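PDB 5NV8: EF-P arginine 32 rhamnosyl-transferase from Pseudomonas putida KT2440, which belongs to the EarP family of rhamnosyltransferases, glycosyltransferases of the two-domain GT-B architecture. Local coordinates for residues R184-G189 / Q268-R273; D174-Q177 / A182-A185. One frame throughout, in Å; residues are numbered along the deposited sequence.

Contact 1: residues R184-G189 / Q268-R273; sequences RAFLQG and QDDFDR. With TRH (2'-deoxy-thymidine-beta-L-rhamnose), chain B.
Phe186 of helix 180-189 presses its ring onto Asp270 and Arg273 of helix 268-277, a helix-helix contact in the Rossmann-like half of the GT-B fold. It illustrates how an aromatic ring can be seated on a charged pair without any hydrogen bond across the interface. With CG anti to the backbone N, the ring reaches out from its own helix, and one face of it receives Arg273 CB, 3.5 Å from the ring centroid, in a CH-pi contact displaced toward the rim. The rest of the arginine bends at chi2 and chi3 and curls back along the ring, bringing one face of the guanidinium over Phe186 CD1, which is 3.3 Å from Arg273 NH2. Ring and guanidinium are inclined by 42°, so they are not stacked in parallel. Asp270 OD1 approaches Phe186 CE1 obliquely at 3.0 Å, with the carboxylate and ring planes only 5° apart. At the ring's far end, Phe186 CZ comes within 3.1 Å of Asp270 O, a tight fit against the helix backbone. The guanidinium is fixed by a salt bridge within its helix: Arg273 NE (2.7 Å) and NH2 grip Asp270 OD1 side-on, with the oxygen in the guanidinium plane. Asp270 OD2 is hydrogen-bonded to Ser267 OG. The same helix carries ligand-pocket residues: Phe271 leaves the helix heading away from 184-189 and offers a ring face to C61 of 2'-deoxy-thymidine-beta-L-rhamnose. Gln268 OE1 is hydrogen-bonded to Arg39 NH1, which probably helps to orient the amide, and Gln268 NE2 donates to the ligand's O3' at 2.7 Å in a fairly straight bond (160°).

Contact 2: residues D174-Q177 / A182-A185; sequences DGFQ and ARRA
The backbones of 174-177 and 182-185 draw closest at Phe176 and Ala182, whose CA atoms are 6.2 Å apart, and the chain turns sharply between the two short helical segments. A trans chi1 of 179° sends the Phe176 ring alongside the start of the second segment. There Phe176 CE1 approaches Ala182 O at 3.8 Å, and Phe176 CD1 meets Ala182 CB in a looser apolar contact at 4.4 Å. This is the junction of two consecutive helices, 169-177 and 180-189, in which residues near the end of the first are packed by residues from the first turns of the second; the ring of Phe176 also touches Arg273 and Ser277 of helix 268-277. Arg183 reaches back the other way. Arg183 CG rests 3.6 Å from Phe176 O, and a bend at chi3 (131°) carries the guanidinium over the helix end, where Gln177 O lies 3.8 Å above the centre of one face of the Arg183 guanidinium. Arg183 NH2 is 4.0 Å from Gln177 CG, and the amide and guanidinium planes are steeply inclined, 78° apart. Gln177 NE2 hydrogen-bonds Trp276 O, to which Arg183 NH2 also donates, though weakly, whereas Arg183 NE is buried here without a partner.

How the contacts relate
Helix 180-189 serves both contacts: Ala182 and Arg183, in its first turn, pack on the preceding helix, and Phe186, one turn on, packs on helix 268-277. Each contact is partly buried and has a phenylalanine as its buried member, and the two phenylalanines touch, Phe186 CB lying 4.2 Å from Phe176 CZ. Arg273 joins them too, since its carbonyl oxygen touches Phe176 CE2. Their chemistry differs. In contact 1 the arginine is held by a carboxylate of its own helix, and the same helix carries pocket residues Gln268 and Phe271 in its first turn. In contact 2, farther from the chain's centre, the arginine lies against backbone carbonyls and the packing joins sequence neighbours.

Contact 1: residues R184-G189 / Q268-R273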
ATOM      1  N   ARG A 184      -8.060   6.413  18.554  1.00 43.15           N
ATOM      2  CA  ARG A 184      -7.643   5.764  19.792  1.00 46.89           C
ATOM      3  C   ARG A 184      -8.179   4.341  19.879  1.00 48.37           C
ATOM      4  O   ARG A 184      -7.490   3.443  20.374  1.00 52.44           O
ATOM      5  CB  ARG A 184      -8.106   6.586  20.995  1.00 54.16           C
ATOM      6  N   ALA A 185      -9.403   4.116  19.396  1.00 47.76           N
ATOM      7  CA  ALA A 185     -10.013   2.795  19.504  1.00 47.39           C
ATOM      8  C   ALA A 185      -9.256   1.764  18.673  1.00 47.25           C
ATOM      9  O   ALA A 185      -8.940   0.672  19.161  1.00 48.50           O
ATOM     10  CB  ALA A 185     -11.480   2.861  19.081  1.00 47.45           C
ATOM     11  N   PHE A 186      -8.949   2.093  17.414  1.00 35.35           N
ATOM     12  CA  PHE A 186      -8.305   1.117  16.540  1.00 34.12           C
ATOM     13  C   PHE A 186      -6.897   0.776  17.020  1.00 31.38           C
ATOM     14  O   PHE A 186      -6.505  -0.397  17.025  1.00 32.82           O
ATOM     15  CB  PHE A 186      -8.255   1.631  15.104  1.00 29.34           C
ATOM     16  CG  PHE A 186      -7.484   0.737  14.178  1.00 32.01           C
ATOM     17  CD1 PHE A 186      -7.902  -0.564  13.950  1.00 29.25           C
ATOM     18  CD2 PHE A 186      -6.322   1.178  13.568  1.00 27.18           C
ATOM     19  CE1 PHE A 186      -7.192  -1.399  13.114  1.00 28.80           C
ATOM     20  CE2 PHE A 186      -5.605   0.344  12.730  1.00 34.87           C
ATOM     21  CZ  PHE A 186      -6.045  -0.947  12.502  1.00 36.62           C
ATOM     22  N   LEU A 187      -6.119   1.788  17.410  1.00 30.88           N
ATOM     23  CA  LEU A 187      -4.774   1.532  17.920  1.00 42.06           C
ATOM     24  C   LEU A 187      -4.820   0.655  19.166  1.00 41.20           C
ATOM     25  O   LEU A 187      -4.076  -0.327  19.279  1.00 48.52           O
ATOM     26  CB  LEU A 187      -4.063   2.853  18.214  1.00 40.98           C
ATOM     27  CG  LEU A 187      -3.317   3.480  17.034  1.00 42.80           C
ATOM     28  CD1 LEU A 187      -2.574   4.741  17.458  1.00 40.74           C
ATOM     29  CD2 LEU A 187      -2.365   2.471  16.406  1.00 41.52           C
ATOM     30  N   GLN A 188      -5.698   0.992  20.113  1.00 41.58           N
ATOM     31  CA  GLN A 188      -5.840   0.186  21.320  1.00 43.39           C
ATOM     32  C   GLN A 188      -6.427  -1.189  21.035  1.00 52.61           C
ATOM     33  O   GLN A 188      -6.195  -2.121  21.812  1.00 60.65           O
ATOM     34  CB  GLN A 188      -6.707   0.921  22.343  1.00 43.82           C
ATOM     35  CG  GLN A 188      -5.915   1.747  23.343  1.00 55.53           C
ATOM     36  CD  GLN A 188      -6.802   2.424  24.366  1.00 63.72           C
ATOM     37  OE1 GLN A 188      -7.849   1.899  24.741  1.00 68.39           O
ATOM     38  NE2 GLN A 188      -6.385   3.600  24.823  1.00 65.73           N
ATOM     39  N   GLY A 189      -7.183  -1.339  19.945  1.00 46.15           N
ATOM     40  CA  GLY A 189      -7.694  -2.646  19.576  1.00 39.65           C
ATOM     41  C   GLY A 189      -6.634  -3.596  19.061  1.00 40.57           C
ATOM     42  O   GLY A 189      -6.856  -4.811  19.055  1.00 39.93           O
ATOM     43  N   GLN A 268      -7.896  -6.565   5.564  1.00 32.06           N
ATOM     44  CA  GLN A 268      -7.520  -5.562   4.570  1.00 36.64           C
ATOM     45  C   GLN A 268      -8.058  -4.185   4.940  1.00 34.02           C
ATOM     46  O   GLN A 268      -7.401  -3.166   4.695  1.00 31.21           O
ATOM     47  CB  GLN A 268      -8.021  -5.981   3.185  1.00 33.97           C
ATOM     48  CG  GLN A 268      -7.013  -5.746   2.069  1.00 33.59           C
ATOM     49  CD  GLN A 268      -7.472  -6.290   0.729  1.00 27.50           C
ATOM     50  OE1 GLN A 268      -8.669  -6.361   0.448  1.00 30.07           O
ATOM     51  NE2 GLN A 268      -6.517  -6.667  -0.111  1.00 28.24           N
ATOM     52  N   ASP A 269      -9.251  -4.135   5.539  1.00 31.45           N
ATOM     53  CA  ASP A 269      -9.817  -2.854   5.950  1.00 38.63           C
ATOM     54  C   ASP A 269      -9.065  -2.274   7.141  1.00 37.79           C
ATOM     55  O   ASP A 269      -8.857  -1.058   7.218  1.00 33.25           O
ATOM     56  CB  ASP A 269     -11.300  -3.018   6.282  1.00 44.39           C
ATOM     57  CG  ASP A 269     -12.165  -3.146   5.044  1.00 44.27           C
ATOM     58  OD1 ASP A 269     -11.726  -2.707   3.957  1.00 36.51           O
ATOM     59  OD2 ASP A 269     -13.282  -3.692   5.158  1.00 46.92           O
ATOM     60  N   ASP A 270      -8.650  -3.125   8.082  1.00 36.96           N
ATOM     61  CA  ASP A 270      -7.883  -2.626   9.217  1.00 28.25           C
ATOM     62  C   ASP A 270      -6.484  -2.192   8.799  1.00 29.10           C
ATOM     63  O   ASP A 270      -5.896  -1.308   9.433  1.00 31.44           O
ATOM     64  CB  ASP A 270      -7.818  -3.683  10.318  1.00 34.47           C
ATOM     65  CG  ASP A 270      -9.092  -3.743  11.138  1.00 43.97           C
ATOM     66  OD1 ASP A 270      -9.487  -2.703  11.707  1.00 51.05           O
ATOM     67  OD2 ASP A 270      -9.699  -4.829  11.221  1.00 58.42           O
ATOM     68  N   PHE A 271      -5.937  -2.789   7.736  1.00 33.46           N
ATOM     69  CA  PHE A 271      -4.678  -2.295   7.191  1.00 25.24           C
ATOM     70  C   PHE A 271      -4.834  -0.889   6.626  1.00 33.18           C
ATOM     71  O   PHE A 271      -3.888  -0.095   6.679  1.00 34.71           O
ATOM     72  CB  PHE A 271      -4.152  -3.249   6.117  1.00 35.02           C
ATOM     73  CG  PHE A 271      -2.840  -2.825   5.521  1.00 34.11           C
ATOM     74  CD1 PHE A 271      -1.659  -2.975   6.231  1.00 34.00           C
ATOM     75  CD2 PHE A 271      -2.785  -2.273   4.251  1.00 24.79           C
ATOM     76  CE1 PHE A 271      -0.449  -2.580   5.690  1.00 25.93           C
ATOM     77  CE2 PHE A 271      -1.576  -1.879   3.700  1.00 26.64           C
ATOM     78  CZ  PHE A 271      -0.407  -2.032   4.422  1.00 25.31           C
ATOM     79  N   ASP A 272      -6.011  -0.566   6.078  1.00 31.35           N
ATOM     80  CA  ASP A 272      -6.291   0.816   5.700  1.00 37.44           C
ATOM     81  C   ASP A 272      -6.300   1.722   6.925  1.00 31.65           C
ATOM     82  O   ASP A 272      -5.743   2.826   6.896  1.00 23.96           O
ATOM     83  CB  ASP A 272      -7.629   0.907   4.963  1.00 22.41           C
ATOM     84  CG  ASP A 272      -7.538   0.449   3.519  1.00 29.69           C
ATOM     85  OD1 ASP A 272      -6.498   0.700   2.870  1.00 22.09           O
ATOM     86  OD2 ASP A 272      -8.514  -0.159   3.031  1.00 24.25           O
ATOM     87  N   ARG A 273      -6.936   1.272   8.009  1.00 23.34           N
ATOM     88  CA  ARG A 273      -6.937   2.045   9.247  1.00 29.64           C
ATOM     89  C   ARG A 273      -5.518   2.241   9.768  1.00 26.82           C
ATOM     90  O   ARG A 273      -5.190   3.299  10.315  1.00 33.75           O
ATOM     91  CB  ARG A 273      -7.810   1.356  10.298  1.00 29.02           C
ATOM     92  CG  ARG A 273      -9.154   0.848   9.779  1.00 39.72           C
ATOM     93  CD  ARG A 273     -10.260   1.003  10.819  1.00 45.98           C
ATOM     94  NE  ARG A 273     -10.381  -0.174  11.680  1.00 61.09           N
ATOM     95  CZ  ARG A 273     -11.019  -0.186  12.848  1.00 70.36           C
ATOM     96  NH1 ARG A 273     -11.596   0.917  13.303  1.00 73.12           N
ATOM     97  NH2 ARG A 273     -11.077  -1.302  13.564  1.00 70.61           N
TER
HETATM   98  O4P TRH B 401       4.654  -7.742  -2.161  1.00 49.66           O
HETATM   99  P2  TRH B 401       3.175  -7.818  -2.271  1.00 49.48           P
HETATM  100  O3P TRH B 401       2.548  -8.921  -1.267  1.00 30.25           O
HETATM  101  O1  TRH B 401       2.682  -8.167  -3.765  1.00 55.60           O
HETATM  102  C1  TRH B 401       3.685  -8.376  -4.780  1.00 62.45           C
HETATM  103  C2  TRH B 401       3.035  -8.557  -6.160  1.00 63.66           C
HETATM  104  O2  TRH B 401       1.800  -9.267  -6.062  1.00 71.02           O
HETATM  105  C3  TRH B 401       3.955  -9.375  -7.074  1.00 63.07           C
HETATM  106  O3  TRH B 401       3.797 -10.771  -6.786  1.00 61.61           O
HETATM  107  C4  TRH B 401       5.395  -8.981  -6.820  1.00 63.69           C
HETATM  108  O4  TRH B 401       5.541  -7.566  -7.039  1.00 69.59           O
HETATM  109  OPP TRH B 401       2.498  -6.413  -1.846  1.00 51.61           O
HETATM  110  P   TRH B 401       0.975  -6.117  -2.236  1.00 44.85           P
HETATM  111  O1P TRH B 401       0.730  -6.082  -3.699  1.00 42.09           O
HETATM  112  O2P TRH B 401       0.563  -4.723  -1.534  1.00 55.46           O
HETATM  113  O5' TRH B 401       0.070  -7.218  -1.489  1.00 36.83           O
HETATM  114  C5' TRH B 401      -0.189  -7.096  -0.092  1.00 30.53           C
HETATM  115  C4' TRH B 401      -1.658  -7.403   0.149  1.00 25.71           C
HETATM  116  O4' TRH B 401      -1.770  -7.804   1.542  1.00 25.46           O
HETATM  117  C3' TRH B 401      -2.449  -6.114   0.053  1.00 37.48           C
HETATM  118  O3' TRH B 401      -3.849  -6.418   0.025  1.00 38.80           O
HETATM  119  C2' TRH B 401      -2.100  -5.526   1.401  1.00 35.03           C
HETATM  120  C1' TRH B 401      -2.534  -6.748   2.173  1.00 32.79           C
HETATM  121  N11 TRH B 401      -2.251  -6.693   3.624  1.00 45.27           N
HETATM  122  C21 TRH B 401      -3.244  -6.967   4.478  1.00 43.68           C
HETATM  123  O21 TRH B 401      -4.366  -7.245   4.058  1.00 45.28           O
HETATM  124  N31 TRH B 401      -3.019  -6.939   5.851  1.00 37.30           N
HETATM  125  C41 TRH B 401      -1.762  -6.629   6.357  1.00 31.96           C
HETATM  126  O41 TRH B 401      -1.590  -6.609   7.575  1.00 34.08           O
HETATM  127  C51 TRH B 401      -0.727  -6.347   5.476  1.00 41.60           C
HETATM  128  C5A TRH B 401       0.533  -6.038   5.971  1.00 37.39           C
HETATM  129  C61 TRH B 401      -0.965  -6.381   4.104  1.00 47.36           C

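Contact 2: residues D174-Q177 / A182-A185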
ATOM      1  N   ASP A 174     -11.389  10.363   5.625  1.00 24.81           N
ATOM      2  CA  ASP A 174     -11.485  11.659   6.289  1.00 36.25           C
ATOM      3  C   ASP A 174     -12.206  11.551   7.628  1.00 48.28           C
ATOM      4  O   ASP A 174     -11.781  12.160   8.617  1.00 49.76           O
ATOM      5  CB  ASP A 174     -12.195  12.652   5.371  1.00 34.90           C
ATOM      6  CG  ASP A 174     -11.389  12.967   4.130  1.00 26.44           C
ATOM      7  OD1 ASP A 174     -11.883  13.725   3.269  1.00 27.34           O
ATOM      8  OD2 ASP A 174     -10.253  12.457   4.021  1.00 33.11           O
ATOM      9  N   GLY A 175     -13.299  10.786   7.681  1.00 55.26           N
ATOM     10  CA  GLY A 175     -14.013  10.620   8.936  1.00 49.58           C
ATOM     11  C   GLY A 175     -13.195   9.906   9.995  1.00 41.95           C
ATOM     12  O   GLY A 175     -13.345  10.178  11.188  1.00 29.49           O
ATOM     13  N   PHE A 176     -12.321   8.990   9.576  1.00 35.32           N
ATOM     14  CA  PHE A 176     -11.463   8.292  10.529  1.00 35.84           C
ATOM     15  C   PHE A 176     -10.389   9.221  11.082  1.00 38.52           C
ATOM     16  O   PHE A 176     -10.170   9.280  12.298  1.00 41.77           O
ATOM     17  CB  PHE A 176     -10.833   7.069   9.859  1.00 32.86           C
ATOM     18  CG  PHE A 176      -9.913   6.289  10.756  1.00 25.30           C
ATOM     19  CD1 PHE A 176     -10.402   5.265  11.547  1.00 37.51           C
ATOM     20  CD2 PHE A 176      -8.560   6.578  10.803  1.00 24.63           C
ATOM     21  CE1 PHE A 176      -9.557   4.544  12.370  1.00 37.31           C
ATOM     22  CE2 PHE A 176      -7.713   5.864  11.624  1.00 24.79           C
ATOM     23  CZ  PHE A 176      -8.212   4.844  12.407  1.00 28.37           C
ATOM     24  N   GLN A 177      -9.707   9.958  10.201  1.00 35.78           N
ATOM     25  CA  GLN A 177      -8.610  10.824  10.618  1.00 29.65           C
ATOM     26  C   GLN A 177      -9.081  12.078  11.343  1.00 40.58           C
ATOM     27  O   GLN A 177      -8.257  12.748  11.975  1.00 44.11           O
ATOM     28  CB  GLN A 177      -7.767  11.221   9.404  1.00 24.94           C
ATOM     29  CG  GLN A 177      -7.116  10.047   8.696  1.00 29.34           C
ATOM     30  CD  GLN A 177      -6.277  10.472   7.502  1.00 33.31           C
ATOM     31  OE1 GLN A 177      -6.619  11.416   6.786  1.00 23.49           O
ATOM     32  NE2 GLN A 177      -5.168   9.776   7.283  1.00 22.30           N
ATOM     33  N   ALA A 182     -11.913   7.538  17.423  1.00 59.34           N
ATOM     34  CA  ALA A 182     -11.781   6.472  16.435  1.00 45.69           C
ATOM     35  C   ALA A 182     -10.319   6.092  16.237  1.00 40.33           C
ATOM     36  O   ALA A 182      -9.987   4.907  16.113  1.00 36.86           O
ATOM     37  CB  ALA A 182     -12.411   6.899  15.111  1.00 46.18           C
ATOM     38  N   ARG A 183      -9.429   7.086  16.216  1.00 36.81           N
ATOM     39  CA  ARG A 183      -8.002   6.796  16.144  1.00 32.94           C
ATOM     40  C   ARG A 183      -7.533   6.045  17.383  1.00 44.76           C
ATOM     41  O   ARG A 183      -6.705   5.131  17.289  1.00 40.84           O
ATOM     42  CB  ARG A 183      -7.214   8.095  15.974  1.00 38.13           C
ATOM     43  CG  ARG A 183      -7.466   8.805  14.657  1.00 34.27           C
ATOM     44  CD  ARG A 183      -6.487   9.947  14.460  1.00 48.70           C
ATOM     45  NE  ARG A 183      -5.855   9.910  13.145  1.00 51.40           N
ATOM     46  CZ  ARG A 183      -4.940  10.781  12.733  1.00 50.96           C
ATOM     47  NH1 ARG A 183      -4.548  11.759  13.538  1.00 47.48           N
ATOM     48  NH2 ARG A 183      -4.416  10.675  11.520  1.00 52.34           N
ATOM     49  N   ARG A 184      -8.060   6.413  18.554  1.00 43.15           N
ATOM     50  CA  ARG A 184      -7.643   5.764  19.792  1.00 46.89           C
ATOM     51  C   ARG A 184      -8.179   4.341  19.879  1.00 48.37           C
ATOM     52  O   ARG A 184      -7.490   3.443  20.374  1.00 52.44           O
ATOM     53  CB  ARG A 184      -8.106   6.586  20.995  1.00 54.16           C
ATOM     54  N   ALA A 185      -9.403   4.116  19.396  1.00 47.76           N
ATOM     55  CA  ALA A 185     -10.013   2.795  19.504  1.00 47.39           C
ATOM     56  C   ALA A 185      -9.256   1.764  18.673  1.00 47.25           C
ATOM     57  O   ALA A 185      -8.940   0.672  19.161  1.00 48.50           O
ATOM     58  CB  ALA A 185     -11.480   2.861  19.081  1.00 47.45           C
TER